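Long-range contacts in type I site-specific restriction-modification system, R (Restriction) subunit (Vibrio vulnificus, PDB 3H1T), which probably belongs to an ATP-driven, DNA-translocating restriction enzyme, this fragment holding a nuclease-like N-terminal domain followed by two helicase-type motor domains: residues H125-E129 against L139-P144; V34-L38 against D77-K81; G103-A107 against F118-T122; Y82-I88 against L149-L153. One frame throughout, in Å; residues are numbered along the deposited sequence.

Contact 1 of 4, residues H125-E129 against L139-P144; sequences HEILE and LLSRFP
Ile127 lays its delta methyl over one face of the Phe143 ring, CD1 standing 3.9 Å from the ring centroid and 19° off the normal. It sits toward the rim, and the other branch, CG2, reaches the same ring at CE1 (3.9 Å). Glu129 approaches differently: with CG anti to the backbone N (chi1 175°) its extended chain runs past Leu140, whose CD1 lies 3.8 Å from Glu129 CB. Its carboxylate OE2 ends 3.5 Å from Pro144 CG, the two side chains coming from opposite directions. Being buried, that oxygen is satisfied by two partners, the hydroxyl of Tyr120 and the guanidinium of Arg152, which would favour a charged carboxylate. These residues belong to the beta hairpin of strands 127-131 and 137-140, the latter an edge strand of the mixed sheet within this chain. On the sheet face away from Ile127, Leu128 CG meets Leu139 CD2 at 4.1 Å. Between the strands, Leu140 N donates to Ile127 O (2.9 Å, 156° at the hydrogen), and Leu139 CA brings a C-H to the same carbonyl oxygen at 3.1 Å. Beyond this bond the strands part, and a water bridges them by accepting from Ile127 N and donating to Leu140 O.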
loop_
_atom_site.group_PDB
_atom_site.type_symbol
_atom_site.label_atom_id
_atom_site.label_comp_id
_atom_site.label_asym_id
_atom_site.label_seq_id
_atom_site.Cartn_x
_atom_site.Cartn_y
_atom_site.Cartn_z
ATOM N N HIS A 125 -13.681 28.208 -24.557
ATOM C CA HIS A 125 -15.040 28.537 -24.956
ATOM C C HIS A 125 -15.984 27.361 -24.878
ATOM O O HIS A 125 -17.169 27.549 -24.652
ATOM C CB HIS A 125 -15.097 29.185 -26.350
ATOM C CG HIS A 125 -14.337 28.455 -27.410
ATOM N ND1 HIS A 125 -12.967 28.539 -27.531
ATOM C CD2 HIS A 125 -14.765 27.705 -28.456
ATOM C CE1 HIS A 125 -12.583 27.878 -28.612
ATOM N NE2 HIS A 125 -13.655 27.364 -29.191
ATOM N N GLU A 126 -15.470 26.149 -25.026
ATOM C CA GLU A 126 -16.335 24.974 -24.949
ATOM C C GLU A 126 -16.022 24.110 -23.736
ATOM O O GLU A 126 -14.906 24.111 -23.226
ATOM C CB GLU A 126 -16.213 24.127 -26.215
ATOM C CG GLU A 126 -16.897 24.697 -27.420
ATOM C CD GLU A 126 -16.383 24.082 -28.699
ATOM O OE1 GLU A 126 -15.157 24.146 -28.937
ATOM O OE2 GLU A 126 -17.203 23.542 -29.470
ATOM N N ILE A 127 -17.026 23.363 -23.287
ATOM C CA ILE A 127 -16.875 22.489 -22.137
ATOM C C ILE A 127 -17.509 21.142 -22.435
ATOM O O ILE A 127 -18.677 21.069 -22.787
ATOM C CB ILE A 127 -17.548 23.108 -20.903
ATOM C CG1 ILE A 127 -16.892 24.461 -20.593
ATOM C CG2 ILE A 127 -17.425 22.171 -19.720
ATOM C CD1 ILE A 127 -17.661 25.325 -19.603
ATOM N N LEU A 128 -16.732 20.080 -22.310
ATOM C CA LEU A 128 -17.226 18.733 -22.567
ATOM C C LEU A 128 -17.223 17.954 -21.252
ATOM O O LEU A 128 -16.194 17.855 -20.596
ATOM C CB LEU A 128 -16.316 18.021 -23.571
ATOM C CG LEU A 128 -16.924 17.221 -24.726
ATOM C CD1 LEU A 128 -15.907 16.159 -25.080
ATOM C CD2 LEU A 128 -18.265 16.592 -24.349
ATOM N N GLU A 129 -18.364 17.390 -20.873
ATOM C CA GLU A 129 -18.462 16.651 -19.623
ATOM C C GLU A 129 -18.729 15.153 -19.788
ATOM O O GLU A 129 -19.519 14.748 -20.635
ATOM C CB GLU A 129 -19.579 17.240 -18.755
ATOM C CG GLU A 129 -19.857 16.475 -17.460
ATOM C CD GLU A 129 -21.161 16.869 -16.769
ATOM O OE1 GLU A 129 -22.242 16.489 -17.263
ATOM O OE2 GLU A 129 -21.103 17.554 -15.728
ATOM N N LEU A 139 -21.680 18.449 -24.216
ATOM C CA LEU A 139 -21.201 19.818 -24.107
ATOM C C LEU A 139 -22.113 20.596 -23.155
ATOM O O LEU A 139 -23.334 20.414 -23.169
ATOM C CB LEU A 139 -21.216 20.462 -25.485
ATOM C CG LEU A 139 -20.221 19.892 -26.481
ATOM C CD1 LEU A 139 -20.716 20.191 -27.893
ATOM C CD2 LEU A 139 -18.835 20.495 -26.217
ATOM N N LEU A 140 -21.530 21.451 -22.322
ATOM C CA LEU A 140 -22.323 22.240 -21.387
ATOM C C LEU A 140 -22.137 23.703 -21.710
ATOM O O LEU A 140 -21.143 24.093 -22.330
ATOM C CB LEU A 140 -21.882 22.007 -19.940
ATOM C CG LEU A 140 -21.780 20.561 -19.446
ATOM C CD1 LEU A 140 -21.257 20.557 -18.018
ATOM C CD2 LEU A 140 -23.141 19.861 -19.543
ATOM N N SER A 141 -23.099 24.518 -21.286
ATOM C CA SER A 141 -23.029 25.956 -21.517
ATOM C C SER A 141 -22.193 26.593 -20.418
ATOM O O SER A 141 -21.877 27.780 -20.468
ATOM C CB SER A 141 -24.431 26.561 -21.504
ATOM O OG SER A 141 -25.031 26.383 -20.229
ATOM N N ARG A 142 -21.838 25.781 -19.433
ATOM C CA ARG A 142 -21.044 26.243 -18.307
ATOM C C ARG A 142 -20.738 25.086 -17.352
ATOM O O ARG A 142 -21.325 24.014 -17.453
ATOM C CB ARG A 142 -21.801 27.358 -17.567
ATOM C CG ARG A 142 -23.236 26.993 -17.187
ATOM C CD ARG A 142 -23.655 27.666 -15.895
ATOM N NE ARG A 142 -23.684 26.738 -14.768
ATOM C CZ ARG A 142 -24.792 26.207 -14.262
ATOM N NH1 ARG A 142 -25.967 26.516 -14.780
ATOM N NH2 ARG A 142 -24.724 25.359 -13.243
ATOM N N PHE A 143 -19.799 25.312 -16.439
ATOM C CA PHE A 143 -19.431 24.308 -15.447
ATOM C C PHE A 143 -20.504 24.127 -14.389
ATOM O O PHE A 143 -21.140 25.079 -13.975
ATOM C CB PHE A 143 -18.138 24.712 -14.740
ATOM C CG PHE A 143 -16.906 24.533 -15.561
ATOM C CD1 PHE A 143 -16.402 23.253 -15.807
ATOM C CD2 PHE A 143 -16.261 25.639 -16.112
ATOM C CE1 PHE A 143 -15.280 23.071 -16.603
ATOM C CE2 PHE A 143 -15.134 25.469 -16.913
ATOM C CZ PHE A 143 -14.644 24.176 -17.165
ATOM N N PRO A 144 -20.723 22.884 -13.939
ATOM C CA PRO A 144 -21.724 22.649 -12.901
ATOM C C PRO A 144 -21.204 23.325 -11.625
ATOM O O PRO A 144 -20.000 23.601 -11.490
ATOM C CB PRO A 144 -21.719 21.124 -12.766
ATOM C CG PRO A 144 -21.431 20.680 -14.168
ATOM C CD PRO A 144 -20.254 21.593 -14.477
HETATM O O HOH W 1 -19.233 27.680 -22.286
HETATM O O HOH W 2 -19.929 24.082 -24.573
#

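Contact 2 of 4, residues V34-L38 against D77-K81; sequences VTPKL and DYLLK
Val34, Thr35 and Leu38 face Tyr78 and Leu80 where helix 26-40 packs on the mixed sheet of the N-terminal domain. The helix segment runs almost parallel to strand 78-81, at 6°, with the axes 11.8 Å apart. One hydrogen bond crosses the interface: Tyr78 OH donates to Thr35 OG1 over 2.9 Å. The threonine oxygen arrives at the edge of the tyrosine ring, in its plane; its chi1 of -56° turns OG1 beside the backbone N and anti to the carbonyl carbon. OG1 is also bonded to the carbonyl of Cys30, five residues earlier in the same helix, so this polar atom is gripped from both its own helix and the sheet. The second kind of interaction is CH-pi. Leu38 CD1 rides over one face of the Tyr78 ring, 3.8 Å from the centroid and displaced toward the rim, while the ring edge is tied to Thr35; together they limit the turning of the phenol. The remaining contacts are apolar. Val34 CG1 touches Tyr78 CE1 at 3.5 Å, and Leu38 turns its second methyl, CD2, to Leu80 CD2, 3.8 Å away.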
loop_
_atom_site.group_PDB
_atom_site.type_symbol
_atom_site.label_atom_id
_atom_site.label_comp_id
_atom_site.label_asym_id
_atom_site.label_seq_id
_atom_site.Cartn_x
_atom_site.Cartn_y
_atom_site.Cartn_z
ATOM N N VAL A 34 -11.021 29.521 -18.763
ATOM C CA VAL A 34 -11.251 28.457 -17.809
ATOM C C VAL A 34 -11.393 28.856 -16.348
ATOM O O VAL A 34 -12.429 28.578 -15.737
ATOM C CB VAL A 34 -10.179 27.379 -17.948
ATOM C CG1 VAL A 34 -10.566 26.167 -17.133
ATOM C CG2 VAL A 34 -10.018 27.006 -19.430
ATOM N N THR A 35 -10.375 29.487 -15.772
ATOM C CA THR A 35 -10.465 29.894 -14.369
ATOM C C THR A 35 -11.652 30.833 -14.107
ATOM O O THR A 35 -12.371 30.684 -13.125
ATOM C CB THR A 35 -9.162 30.583 -13.888
ATOM O OG1 THR A 35 -8.055 29.702 -14.120
ATOM C CG2 THR A 35 -9.233 30.877 -12.379
ATOM N N PRO A 36 -11.865 31.828 -14.978
ATOM C CA PRO A 36 -13.011 32.692 -14.697
ATOM C C PRO A 36 -14.330 31.908 -14.685
ATOM O O PRO A 36 -15.167 32.093 -13.805
ATOM C CB PRO A 36 -12.926 33.722 -15.810
ATOM C CG PRO A 36 -11.444 33.879 -15.949
ATOM C CD PRO A 36 -10.973 32.448 -15.972
ATOM N N LYS A 37 -14.506 31.014 -15.650
ATOM C CA LYS A 37 -15.740 30.225 -15.717
ATOM C C LYS A 37 -15.883 29.310 -14.511
ATOM O O LYS A 37 -17.001 29.048 -14.057
ATOM C CB LYS A 37 -15.812 29.422 -17.022
ATOM C CG LYS A 37 -16.134 30.292 -18.235
ATOM C CD LYS A 37 -16.191 29.485 -19.533
ATOM C CE LYS A 37 -16.615 30.344 -20.717
ATOM N NZ LYS A 37 -16.785 29.540 -21.963
ATOM N N LEU A 38 -14.768 28.820 -13.979
ATOM C CA LEU A 38 -14.854 27.954 -12.802
ATOM C C LEU A 38 -15.320 28.783 -11.591
ATOM O O LEU A 38 -16.160 28.332 -10.795
ATOM C CB LEU A 38 -13.503 27.284 -12.503
ATOM C CG LEU A 38 -13.154 26.084 -13.418
ATOM C CD1 LEU A 38 -11.684 25.698 -13.259
ATOM C CD2 LEU A 38 -14.051 24.883 -13.091
ATOM N N ASP A 77 -4.687 19.449 -14.606
ATOM C CA ASP A 77 -4.820 20.894 -14.772
ATOM C C ASP A 77 -5.609 21.521 -13.627
ATOM O O ASP A 77 -5.158 22.494 -13.028
ATOM C CB ASP A 77 -5.471 21.232 -16.109
ATOM C CG ASP A 77 -4.605 20.846 -17.280
ATOM O OD1 ASP A 77 -3.369 20.903 -17.134
ATOM O OD2 ASP A 77 -5.149 20.502 -18.346
ATOM N N TYR A 78 -6.778 20.969 -13.322
ATOM C CA TYR A 78 -7.592 21.470 -12.232
ATOM C C TYR A 78 -8.247 20.332 -11.488
ATOM O O TYR A 78 -8.630 19.327 -12.072
ATOM C CB TYR A 78 -8.713 22.392 -12.705
ATOM C CG TYR A 78 -8.301 23.663 -13.406
ATOM C CD1 TYR A 78 -8.075 23.681 -14.784
ATOM C CD2 TYR A 78 -8.248 24.866 -12.715
ATOM C CE1 TYR A 78 -7.820 24.863 -15.455
ATOM C CE2 TYR A 78 -7.997 26.059 -13.381
ATOM C CZ TYR A 78 -7.789 26.045 -14.760
ATOM O OH TYR A 78 -7.595 27.203 -15.478
ATOM N N LEU A 79 -8.379 20.513 -10.183
ATOM C CA LEU A 79 -9.017 19.546 -9.330
ATOM C C LEU A 79 -10.094 20.394 -8.677
ATOM O O LEU A 79 -9.809 21.468 -8.153
ATOM C CB LEU A 79 -8.021 19.012 -8.300
ATOM C CG LEU A 79 -8.237 17.703 -7.519
ATOM C CD1 LEU A 79 -8.402 18.021 -6.053
ATOM C CD2 LEU A 79 -9.428 16.928 -8.051
ATOM N N LEU A 80 -11.339 19.939 -8.727
ATOM C CA LEU A 80 -12.426 20.700 -8.134
ATOM C C LEU A 80 -12.818 20.017 -6.845
ATOM O O LEU A 80 -13.283 18.890 -6.862
ATOM C CB LEU A 80 -13.605 20.759 -9.098
ATOM C CG LEU A 80 -13.241 21.296 -10.484
ATOM C CD1 LEU A 80 -14.492 21.351 -11.323
ATOM C CD2 LEU A 80 -12.628 22.677 -10.398
ATOM N N LYS A 81 -12.614 20.695 -5.721
ATOM C CA LYS A 81 -12.946 20.113 -4.431
ATOM C C LYS A 81 -14.253 20.670 -3.907
ATOM O O LYS A 81 -14.439 21.886 -3.846
ATOM C CB LYS A 81 -11.807 20.361 -3.420
ATOM C CG LYS A 81 -10.456 19.820 -3.886
ATOM C CD LYS A 81 -9.494 19.522 -2.745
ATOM C CE LYS A 81 -8.914 20.764 -2.113
ATOM N NZ LYS A 81 -7.640 20.425 -1.422
#

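Contact 3 of 4, residues G103-A107 against F118-T122; sequences GMQQA and FAYST
Ala119, the first residue of strand 118-122 to touch helix 104-114, points its methyl at the first helical turn. Its CB lies 4.3 Å from Ala107 CB and 4.0 Å from CE of Met104, a selenomethionine in this crystal. The long Met104 side chain starts out beside the helix, but bends at chi2 (70°) and again at chi3 (-83°) bring its terminal methyl back over the strand, where CE also lies 3.8 Å from the Ala119 carbonyl oxygen. Tyr120 comes next and turns its ring to the other face of the sheet, where its hydroxyl, the partner of Glu129, touches Leu149 of helix 146-157. What it offers helix 104-114 is its backbone: Ala107 CB comes within 3.4 Å of Tyr120 O. Two small residues, Ala107 and Ala119, thus let the helix lie close on the strand. This is the return leg of a beta-alpha-beta unit, in which strand 86-93 leads through helix 104-114 into strand 118-122, its parallel neighbour in the sheet. Ser121 again faces the helix, at its N-terminal end. With OG anti to the backbone N (chi1 180°), the hydroxyl is carried against the backbone of Gly103, 3.3 Å from its carbonyl carbon, an approach made possible by the missing side chain there. That hydroxyl is hydrogen-bonded to the carbonyl of Val100, which links the strand to the loop entering the helix. Gly103 itself holds the N-cap position, its carbonyl oxygen receiving Ala107 N at 2.9 Å.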
loop_
_atom_site.group_PDB
_atom_site.type_symbol
_atom_site.label_atom_id
_atom_site.label_comp_id
_atom_site.label_asym_id
_atom_site.label_seq_id
_atom_site.Cartn_x
_atom_site.Cartn_y
_atom_site.Cartn_z
ATOM N N GLY A 103 -9.091 16.463 -25.055
ATOM C CA GLY A 103 -8.739 16.108 -23.688
ATOM C C GLY A 103 -9.711 15.218 -22.932
ATOM O O GLY A 103 -9.503 14.983 -21.744
HETATM N N MSE A 104 -10.745 14.707 -23.595
HETATM C CA MSE A 104 -11.728 13.881 -22.905
HETATM C C MSE A 104 -11.195 12.591 -22.300
HETATM O O MSE A 104 -11.397 12.342 -21.110
HETATM C CB MSE A 104 -12.912 13.553 -23.824
HETATM C CG MSE A 104 -14.119 12.991 -23.057
HETATM SE SE MSE A 104 -15.011 14.319 -21.929
HETATM C CE MSE A 104 -13.900 14.273 -20.350
ATOM N N GLN A 105 -10.521 11.764 -23.096
ATOM C CA GLN A 105 -10.007 10.515 -22.554
ATOM C C GLN A 105 -8.928 10.785 -21.507
ATOM O O GLN A 105 -8.824 10.051 -20.535
ATOM C CB GLN A 105 -9.545 9.565 -23.689
ATOM C CG GLN A 105 -10.732 8.701 -24.229
ATOM C CD GLN A 105 -10.416 7.787 -25.438
ATOM O OE1 GLN A 105 -11.305 7.100 -25.956
ATOM N NE2 GLN A 105 -9.161 7.777 -25.879
ATOM N N GLN A 106 -8.157 11.855 -21.671
ATOM C CA GLN A 106 -7.137 12.182 -20.675
ATOM C C GLN A 106 -7.783 12.598 -19.349
ATOM O O GLN A 106 -7.291 12.270 -18.273
ATOM C CB GLN A 106 -6.227 13.315 -21.170
ATOM C CG GLN A 106 -5.168 13.755 -20.141
ATOM C CD GLN A 106 -4.237 12.623 -19.718
ATOM O OE1 GLN A 106 -3.428 12.137 -20.516
ATOM N NE2 GLN A 106 -4.354 12.192 -18.463
ATOM N N ALA A 107 -8.879 13.342 -19.437
ATOM C CA ALA A 107 -9.587 13.793 -18.248
ATOM C C ALA A 107 -10.278 12.616 -17.575
ATOM O O ALA A 107 -10.324 12.534 -16.353
ATOM C CB ALA A 107 -10.608 14.861 -18.613
ATOM N N PHE A 118 -16.803 12.848 -11.993
ATOM C CA PHE A 118 -17.051 13.890 -12.983
ATOM C C PHE A 118 -15.772 14.321 -13.694
ATOM O O PHE A 118 -14.769 14.631 -13.060
ATOM C CB PHE A 118 -17.733 15.087 -12.311
ATOM C CG PHE A 118 -19.003 14.720 -11.600
ATOM C CD1 PHE A 118 -20.144 14.362 -12.320
ATOM C CD2 PHE A 118 -19.022 14.606 -10.209
ATOM C CE1 PHE A 118 -21.285 13.877 -11.667
ATOM C CE2 PHE A 118 -20.153 14.128 -9.540
ATOM C CZ PHE A 118 -21.289 13.758 -10.273
ATOM N N ALA A 119 -15.803 14.337 -15.017
ATOM C CA ALA A 119 -14.621 14.724 -15.768
ATOM C C ALA A 119 -14.941 15.760 -16.834
ATOM O O ALA A 119 -15.968 15.666 -17.500
ATOM C CB ALA A 119 -13.989 13.481 -16.415
ATOM N N TYR A 120 -14.059 16.742 -17.003
ATOM C CA TYR A 120 -14.275 17.804 -17.978
ATOM C C TYR A 120 -13.099 18.069 -18.889
ATOM O O TYR A 120 -11.952 18.014 -18.489
ATOM C CB TYR A 120 -14.620 19.103 -17.256
ATOM C CG TYR A 120 -15.816 18.955 -16.368
ATOM C CD1 TYR A 120 -17.105 19.101 -16.883
ATOM C CD2 TYR A 120 -15.668 18.570 -15.038
ATOM C CE1 TYR A 120 -18.222 18.858 -16.093
ATOM C CE2 TYR A 120 -16.773 18.317 -14.233
ATOM C CZ TYR A 120 -18.047 18.455 -14.767
ATOM O OH TYR A 120 -19.123 18.154 -13.980
ATOM N N SER A 121 -13.398 18.361 -20.136
ATOM C CA SER A 121 -12.385 18.713 -21.088
ATOM C C SER A 121 -12.858 20.072 -21.579
ATOM O O SER A 121 -14.039 20.248 -21.874
ATOM C CB SER A 121 -12.340 17.684 -22.212
ATOM O OG SER A 121 -11.350 18.048 -23.133
ATOM N N THR A 122 -11.955 21.042 -21.658
ATOM C CA THR A 122 -12.346 22.361 -22.098
ATOM C C THR A 122 -11.239 23.050 -22.853
ATOM O O THR A 122 -10.063 22.769 -22.633
ATOM C CB THR A 122 -12.721 23.245 -20.908
ATOM O OG1 THR A 122 -12.995 24.576 -21.365
ATOM C CG2 THR A 122 -11.574 23.278 -19.904
#

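Contact 4 of 4, residues Y82-I88 against L149-L153; sequences YTRDFPI and LFKRL
Phe150 stacks its ring on that of Tyr82 in an offset, nearly parallel arrangement, the centroids 4.2 Å apart and the planes at 10°. Setting CG anti to the backbone N (chi1 -173°) swings the phenylalanine off its helix toward the sheet, and its CB also comes over the tyrosine face, 3.8 Å from the Tyr82 centroid. The third ring is turned crosswise. Phe150 presents an edge to the face of Phe86, with planes at 90° and centroids 5.8 Å apart. Phe150 thus uses a face for Tyr82 and an edge for Phe86, and the three rings form an aromatic cluster. Beside it, Ile88 pushes its CD1 into the helix backbone, 3.7 Å from Phe150 N, near the plane of the Phe150 ring. The same methyl touches Leu149 CB at 4.0 Å and Leu153 CB at 4.1 Å. Packing is looser farther along the helix, where Leu153, partly exposed, brings CD1 only to the edge of Phe86, at CZ (4.1 Å). Lys151 points away from the sheet and is exposed, as is Arg84 in the tight turn on the other segment. Leu164 and Leu167 of helix 164-167 add to the apolar cover around Phe150. Segment 149-153 runs almost perpendicular to strand 86-88. Beyond the contact, Tyr82 N bonds Phe86 O at 2.8 Å, and Tyr82 and Thr83 both face Phe86. Helix 146-157 thus packs across a beta hairpin of strands 75-81 and 86-93, closed by a type I turn from Thr83 to Phe86 with a classic beta bulge.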
loop_
_atom_site.group_PDB
_atom_site.type_symbol
_atom_site.label_atom_id
_atom_site.label_comp_id
_atom_site.label_asym_id
_atom_site.label_seq_id
_atom_site.Cartn_x
_atom_site.Cartn_y
_atom_site.Cartn_z
ATOM N N TYR A 82 -15.176 19.778 -3.568
ATOM C CA TYR A 82 -16.453 20.215 -3.027
ATOM C C TYR A 82 -16.164 20.822 -1.661
ATOM O O TYR A 82 -16.698 21.863 -1.281
ATOM C CB TYR A 82 -17.404 19.046 -2.854
ATOM C CG TYR A 82 -18.680 19.491 -2.207
ATOM C CD1 TYR A 82 -19.505 20.420 -2.839
ATOM C CD2 TYR A 82 -19.054 19.011 -0.956
ATOM C CE1 TYR A 82 -20.678 20.858 -2.242
ATOM C CE2 TYR A 82 -20.224 19.442 -0.349
ATOM C CZ TYR A 82 -21.034 20.365 -0.996
ATOM O OH TYR A 82 -22.199 20.785 -0.400
ATOM N N THR A 83 -15.293 20.129 -0.943
ATOM C CA THR A 83 -14.851 20.511 0.378
ATOM C C THR A 83 -13.330 20.372 0.366
ATOM O O THR A 83 -12.755 19.876 -0.611
ATOM C CB THR A 83 -15.522 19.604 1.425
ATOM O OG1 THR A 83 -16.636 20.303 1.989
ATOM C CG2 THR A 83 -14.586 19.209 2.511
ATOM N N ARG A 84 -12.677 20.856 1.417
ATOM C CA ARG A 84 -11.230 20.801 1.506
ATOM C C ARG A 84 -10.784 19.355 1.447
ATOM O O ARG A 84 -9.880 19.015 0.689
ATOM C CB ARG A 84 -10.728 21.449 2.805
ATOM C CG ARG A 84 -9.212 21.660 2.827
ATOM C CD ARG A 84 -8.558 21.048 4.051
ATOM N NE ARG A 84 -8.658 21.884 5.248
ATOM C CZ ARG A 84 -8.528 21.401 6.479
ATOM N NH1 ARG A 84 -8.310 20.107 6.643
ATOM N NH2 ARG A 84 -8.598 22.196 7.540
ATOM N N ASP A 85 -11.441 18.508 2.235
ATOM C CA ASP A 85 -11.125 17.091 2.300
ATOM C C ASP A 85 -12.039 16.256 1.426
ATOM O O ASP A 85 -12.188 15.055 1.657
ATOM C CB ASP A 85 -11.226 16.596 3.746
ATOM C CG ASP A 85 -10.182 17.214 4.649
ATOM O OD1 ASP A 85 -9.028 17.347 4.196
ATOM O OD2 ASP A 85 -10.503 17.556 5.809
ATOM N N PHE A 86 -12.647 16.886 0.423
ATOM C CA PHE A 86 -13.551 16.144 -0.451
ATOM C C PHE A 86 -13.516 16.538 -1.931
ATOM O O PHE A 86 -14.348 17.319 -2.402
ATOM C CB PHE A 86 -14.981 16.230 0.102
ATOM C CG PHE A 86 -15.919 15.189 -0.453
ATOM C CD1 PHE A 86 -16.603 15.405 -1.648
ATOM C CD2 PHE A 86 -16.137 13.995 0.230
ATOM C CE1 PHE A 86 -17.485 14.450 -2.141
ATOM C CE2 PHE A 86 -17.020 13.039 -0.258
ATOM C CZ PHE A 86 -17.693 13.269 -1.440
ATOM N N PRO A 87 -12.545 16.003 -2.686
ATOM C CA PRO A 87 -12.417 16.283 -4.117
ATOM C C PRO A 87 -13.637 15.706 -4.849
ATOM O O PRO A 87 -14.220 14.718 -4.399
ATOM C CB PRO A 87 -11.109 15.575 -4.485
ATOM C CG PRO A 87 -11.030 14.461 -3.505
ATOM C CD PRO A 87 -11.464 15.121 -2.219
ATOM N N ILE A 88 -14.046 16.301 -5.959
ATOM C CA ILE A 88 -15.202 15.776 -6.643
ATOM C C ILE A 88 -15.143 15.748 -8.172
ATOM O O ILE A 88 -15.846 14.963 -8.789
ATOM C CB ILE A 88 -16.490 16.527 -6.171
ATOM C CG1 ILE A 88 -17.743 15.774 -6.660
ATOM C CG2 ILE A 88 -16.452 17.969 -6.663
ATOM C CD1 ILE A 88 -19.019 16.125 -5.907
ATOM N N LEU A 149 -23.049 19.129 -8.518
ATOM C CA LEU A 149 -22.310 17.872 -8.586
ATOM C C LEU A 149 -22.467 16.997 -7.345
ATOM O O LEU A 149 -22.632 15.783 -7.457
ATOM C CB LEU A 149 -20.817 18.115 -8.824
ATOM C CG LEU A 149 -20.373 18.697 -10.177
ATOM C CD1 LEU A 149 -18.896 18.381 -10.359
ATOM C CD2 LEU A 149 -21.182 18.094 -11.327
ATOM N N PHE A 150 -22.402 17.606 -6.163
ATOM C CA PHE A 150 -22.530 16.873 -4.908
ATOM C C PHE A 150 -23.931 16.275 -4.788
ATOM O O PHE A 150 -24.114 15.216 -4.196
ATOM C CB PHE A 150 -22.248 17.806 -3.731
ATOM C CG PHE A 150 -22.200 17.113 -2.395
ATOM C CD1 PHE A 150 -21.242 16.140 -2.140
ATOM C CD2 PHE A 150 -23.091 17.452 -1.379
ATOM C CE1 PHE A 150 -21.160 15.513 -0.893
ATOM C CE2 PHE A 150 -23.023 16.835 -0.125
ATOM C CZ PHE A 150 -22.052 15.861 0.119
ATOM N N LYS A 151 -24.926 16.959 -5.348
ATOM C CA LYS A 151 -26.296 16.447 -5.309
ATOM C C LYS A 151 -26.379 15.250 -6.254
ATOM O O LYS A 151 -27.143 14.316 -6.018
ATOM C CB LYS A 151 -27.298 17.517 -5.761
ATOM C CG LYS A 151 -27.489 18.690 -4.808
ATOM C CD LYS A 151 -28.759 18.547 -3.958
ATOM C CE LYS A 151 -29.574 19.844 -3.909
ATOM N NZ LYS A 151 -28.820 20.984 -3.308
ATOM N N ARG A 152 -25.610 15.300 -7.343
ATOM C CA ARG A 152 -25.573 14.203 -8.314
ATOM C C ARG A 152 -24.825 13.027 -7.688
ATOM O O ARG A 152 -25.214 11.875 -7.839
ATOM C CB ARG A 152 -24.817 14.592 -9.592
ATOM C CG ARG A 152 -25.496 15.547 -10.553
ATOM C CD ARG A 152 -24.710 15.555 -11.861
ATOM N NE ARG A 152 -24.760 16.823 -12.588
ATOM C CZ ARG A 152 -24.082 17.080 -13.705
ATOM N NH1 ARG A 152 -23.294 16.161 -14.241
ATOM N NH2 ARG A 152 -24.197 18.262 -14.296
ATOM N N LEU A 153 -23.739 13.337 -6.993
ATOM C CA LEU A 153 -22.908 12.335 -6.355
ATOM C C LEU A 153 -23.671 11.572 -5.278
ATOM O O LEU A 153 -23.645 10.342 -5.257
ATOM C CB LEU A 153 -21.652 13.011 -5.775
ATOM C CG LEU A 153 -20.400 12.187 -5.450
ATOM C CD1 LEU A 153 -20.427 11.712 -4.008
ATOM C CD2 LEU A 153 -20.329 11.014 -6.418
#

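All four contacts lie in one N-terminal alpha/beta domain, their centres 11 to 18 Å apart, and all reach the same six-stranded mixed sheet. Along the chain contact 2 closes first; contact 4 then opens and spans contacts 3 and 1, which follow in series. Helices 26-40 (contact 2) and 146-157 (contact 4) pack on one face of the sheet and helix 104-114 (contact 3) on the other, while contact 1 forms its edge hairpin. Glu129 joins contacts 1, 3 and 4 through Tyr120 and Arg152. Topology, together with Asp77 and Glu92 on neighbouring strands, is consistent with a PD-(D/E)XK nuclease fold, as in other HsdR subunits.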